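Sensor histidine kinase PdtaS (Mycobacterium tuberculosis, PDB 2YKF) probably acts as the sensor kinase of the PdtaR/PdtaS two-component system, autophosphorylating when c-di-GMP binds under nutrient deprivation. Local coordinates at residues T14-P17 against G18-D22; P117-F120 against G121-V124. All blocks are in the same frame, centred on the assembly; numbering follows the deposited sequence.

Both contacts belong to the GAF domain, in the sensor part of the kinase, and both are local. Coming from the N terminus, contact 1 turns the chain between helix 6-13 and helix 18-38 and starts the second helix. About a hundred residues later contact 2 closes the hairpin between strands 114-120 and 123-131 of the antiparallel sheet. The two follow in series, neither nested nor crossed, yet their centres lie only about 11 Å apart. Their side chains meet: Phe120 CE2 packs 3.5 Å from Ser19 CB. Beside this, Leu16 CD2 lies 3.9 Å from Gln123 NE2. Helix start and hairpin end are thereby tied together.

Contact 1. Residues T14-P17 against G18-D22; sequences TVLP and GSAVD
Pro17 and the residues just after it illustrate how a helix begins: proline takes the N-cap position, and helix 18-38 of the GAF domain starts from its carbonyl. Gly18, the first helical residue, accepts at its O a bond from Asp22 N, one turn on. Ser19 sets its side chain against Phe120 on strand 114-120. Ala20 turns its methyl back to the loop, where CB rests 4.1 Å from Leu16 CD2 and is also met by CD of the Pro17 ring; Leu16 and Ala20 both reach Val125 on strand 123-131, so this apolar cluster sits between the helix start and the sheet. Val21 closes the first turn: its N donates to Pro17 O at 2.9 Å, with an N-H...O angle of 171°, an almost straight bond. The valine has CG1 anti to its own N (chi1 169°), which leaves CG2 beside that N and facing the loop. There the methyl lies against the backbone as well as the leucine side chain: Val21 CG2 is 3.7 Å from Leu16 O and 3.9 Å from Leu16 CB.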
loop_
_atom_site.group_PDB
_atom_site.type_symbol
_atom_site.label_atom_id
_atom_site.label_comp_id
_atom_site.label_asym_id
_atom_site.label_seq_id
_atom_site.Cartn_x
_atom_site.Cartn_y
_atom_site.Cartn_z
ATOM N N THR A 14 -27.420 10.821 12.212
ATOM C CA THR A 14 -28.150 9.811 11.466
ATOM C C THR A 14 -29.079 9.027 12.401
ATOM O O THR A 14 -28.849 8.999 13.619
ATOM C CB THR A 14 -27.094 8.901 10.761
ATOM O OG1 THR A 14 -27.069 9.150 9.343
ATOM C CG2 THR A 14 -27.292 7.518 11.071
ATOM N N VAL A 15 -30.139 8.431 11.856
ATOM C CA VAL A 15 -30.919 7.437 12.628
ATOM C C VAL A 15 -30.840 5.990 12.055
ATOM O O VAL A 15 -31.737 5.174 12.217
ATOM C CB VAL A 15 -32.383 7.930 12.944
ATOM C CG1 VAL A 15 -32.324 9.333 13.580
ATOM C CG2 VAL A 15 -33.278 7.930 11.702
ATOM N N LEU A 16 -29.726 5.684 11.392
ATOM C CA LEU A 16 -29.495 4.359 10.830
ATOM C C LEU A 16 -29.452 3.353 11.939
ATOM O O LEU A 16 -28.938 3.636 13.028
ATOM C CB LEU A 16 -28.170 4.334 10.047
ATOM C CG LEU A 16 -28.182 5.068 8.696
ATOM C CD1 LEU A 16 -26.748 5.327 8.220
ATOM C CD2 LEU A 16 -28.944 4.261 7.622
ATOM N N PRO A 17 -30.016 2.168 11.685
ATOM C CA PRO A 17 -29.990 1.101 12.692
ATOM C C PRO A 17 -28.555 0.531 12.828
ATOM O O PRO A 17 -27.770 0.662 11.886
ATOM C CB PRO A 17 -30.934 0.057 12.096
ATOM C CG PRO A 17 -30.914 0.263 10.619
ATOM C CD PRO A 17 -30.659 1.751 10.419
ATOM N N GLY A 18 -28.238 -0.064 13.984
ATOM C CA GLY A 18 -26.913 -0.619 14.249
ATOM C C GLY A 18 -26.376 -1.566 13.164
ATOM O O GLY A 18 -25.179 -1.620 12.925
ATOM N N SER A 19 -27.247 -2.342 12.523
ATOM C CA SER A 19 -26.844 -3.164 11.402
ATOM C C SER A 19 -26.310 -2.367 10.227
ATOM O O SER A 19 -25.288 -2.752 9.594
ATOM C CB SER A 19 -28.023 -3.977 10.901
ATOM O OG SER A 19 -28.153 -5.087 11.723
ATOM N N ALA A 20 -27.029 -1.326 9.831
ATOM C CA ALA A 20 -26.504 -0.526 8.714
ATOM C C ALA A 20 -25.288 0.272 9.157
ATOM O O ALA A 20 -24.414 0.518 8.358
ATOM C CB ALA A 20 -27.570 0.412 8.084
ATOM N N VAL A 21 -25.278 0.744 10.407
ATOM C CA VAL A 21 -24.073 1.407 10.939
ATOM C C VAL A 21 -22.822 0.481 10.805
ATOM O O VAL A 21 -21.805 0.896 10.249
ATOM C CB VAL A 21 -24.260 1.922 12.350
ATOM C CG1 VAL A 21 -22.906 2.352 12.950
ATOM C CG2 VAL A 21 -25.280 3.152 12.365
ATOM N N ASP A 22 -22.933 -0.768 11.252
ATOM C CA ASP A 22 -21.903 -1.800 10.982
ATOM C C ASP A 22 -21.469 -1.939 9.557
ATOM O O ASP A 22 -20.282 -2.051 9.290
ATOM C CB ASP A 22 -22.423 -3.187 11.345
ATOM C CG ASP A 22 -22.475 -3.411 12.780
ATOM O OD1 ASP A 22 -21.859 -2.607 13.542
ATOM O OD2 ASP A 22 -23.091 -4.454 13.156
#

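Contact 2. Residues P117-F120 against G121-V124; sequences PVRF and GDQV
Phe120 and Gln123 face each other across a two-residue beta hairpin, in which the two residues flanking the turn satisfy each other's backbone N and O. The type II' turn from Phe120 to Gln123 joins strands 114-120 and 123-131 of the GAF-domain sheet, with Gly121 supplying the positive phi (65°) at its first corner. In this hydrogen-bonded pair each residue gives and takes one N-H...O bond. Phe120 N donates to Gln123 O at 3.0 Å, the donor nearly in line with the carbonyl. The return bond, Gln123 N to Phe120 O at 3.1 Å, is bent differently: the donor stands above the carbonyl plane, 52° out of it. A CA-H...O contact from Arg119 CA, 3.3 Å away, adds to the N-H bond at Gln123 O. Farther along the strand, Val118 is backbone hydrogen-bonded with Val125 and Ala126, and Arg119 with Leu159.

In the next, non-hydrogen-bonded pair, Arg119 and Val124 share a face of the sheet. The arginine runs extended from CG to NE and brings one face of its guanidinium over Val124 CG2, which lies 3.7 Å from the plane and toward its rim. Pro117 CB meets the same methyl. Arg119 NE and Asp122 OD1 are 4.5 Å apart, beyond a salt bridge; the oxygen lies well out of the guanidinium plane and no N-H points at it. On the other face, the Phe120 torsion (chi1 -180°) swings the ring out beside its own carbonyl carbon, toward helix 18-38, where it meets the His23 ring and Ala20.

Backbone bonds thus close the turn, whereas Arg119 NH1 is satisfied by a carbonyl beyond the hairpin, Ala160 O; Asp122 probably adds no more than a diffuse electrostatic attraction.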
loop_
_atom_site.group_PDB
_atom_site.type_symbol
_atom_site.label_atom_id
_atom_site.label_comp_id
_atom_site.label_asym_id
_atom_site.label_seq_id
_atom_site.Cartn_x
_atom_site.Cartn_y
_atom_site.Cartn_z
ATOM N N PRO A 117 -24.636 4.335 -5.122
ATOM C CA PRO A 117 -25.191 4.030 -3.844
ATOM C C PRO A 117 -24.521 2.853 -3.119
ATOM O O PRO A 117 -23.987 1.941 -3.742
ATOM C CB PRO A 117 -26.608 3.589 -4.209
ATOM C CG PRO A 117 -26.380 2.877 -5.530
ATOM C CD PRO A 117 -25.437 3.764 -6.235
ATOM N N VAL A 118 -24.630 2.874 -1.810
ATOM C CA VAL A 118 -24.261 1.766 -0.991
ATOM C C VAL A 118 -25.587 1.278 -0.415
ATOM O O VAL A 118 -26.244 2.044 0.294
ATOM C CB VAL A 118 -23.365 2.231 0.160
ATOM C CG1 VAL A 118 -23.018 1.064 1.104
ATOM C CG2 VAL A 118 -22.052 2.872 -0.386
ATOM N N ARG A 119 -25.971 0.037 -0.728
ATOM C CA ARG A 119 -27.201 -0.586 -0.176
ATOM C C ARG A 119 -26.926 -1.513 0.971
ATOM O O ARG A 119 -25.823 -2.204 1.035
ATOM C CB ARG A 119 -27.977 -1.341 -1.234
ATOM C CG ARG A 119 -29.056 -0.505 -1.808
ATOM C CD ARG A 119 -29.967 -1.236 -2.852
ATOM N NE ARG A 119 -30.600 -0.194 -3.689
ATOM C CZ ARG A 119 -30.039 0.403 -4.753
ATOM N NH1 ARG A 119 -28.817 0.065 -5.173
ATOM N NH2 ARG A 119 -30.698 1.354 -5.420
ATOM N N PHE A 120 -27.872 -1.480 1.920
ATOM C CA PHE A 120 -27.941 -2.423 2.986
ATOM C C PHE A 120 -29.415 -2.718 3.340
ATOM O O PHE A 120 -30.226 -1.806 3.552
ATOM C CB PHE A 120 -27.250 -1.904 4.235
ATOM C CG PHE A 120 -27.295 -2.879 5.372
ATOM C CD1 PHE A 120 -26.402 -3.960 5.408
ATOM C CD2 PHE A 120 -28.282 -2.792 6.342
ATOM C CE1 PHE A 120 -26.459 -4.893 6.451
ATOM C CE2 PHE A 120 -28.347 -3.728 7.384
ATOM C CZ PHE A 120 -27.426 -4.780 7.419
ATOM N N GLY A 121 -29.727 -3.994 3.491
ATOM C CA GLY A 121 -31.115 -4.423 3.452
ATOM C C GLY A 121 -31.387 -4.074 2.003
ATOM O O GLY A 121 -30.526 -4.347 1.113
ATOM N N ASP A 122 -32.494 -3.385 1.781
ATOM C CA ASP A 122 -32.771 -2.784 0.484
ATOM C C ASP A 122 -32.897 -1.262 0.514
ATOM O O ASP A 122 -33.568 -0.684 -0.349
ATOM C CB ASP A 122 -34.021 -3.408 -0.143
ATOM C CG ASP A 122 -33.710 -4.125 -1.444
ATOM O OD1 ASP A 122 -33.504 -3.432 -2.470
ATOM O OD2 ASP A 122 -33.642 -5.382 -1.443
ATOM N N GLN A 123 -32.297 -0.614 1.517
ATOM C CA GLN A 123 -32.256 0.833 1.496
ATOM C C GLN A 123 -30.860 1.369 1.067
ATOM O O GLN A 123 -29.826 0.731 1.305
ATOM C CB GLN A 123 -32.849 1.479 2.791
ATOM C CG GLN A 123 -32.197 1.120 4.125
ATOM C CD GLN A 123 -32.299 2.240 5.225
ATOM O OE1 GLN A 123 -32.724 3.389 4.955
ATOM N NE2 GLN A 123 -31.865 1.900 6.463
ATOM N N VAL A 124 -30.837 2.485 0.373
ATOM C CA VAL A 124 -29.581 3.168 0.121
ATOM C C VAL A 124 -29.262 3.820 1.447
ATOM O O VAL A 124 -29.990 4.779 1.902
ATOM C CB VAL A 124 -29.691 4.208 -0.959
ATOM C CG1 VAL A 124 -28.423 5.034 -1.025
ATOM C CG2 VAL A 124 -30.005 3.561 -2.322
#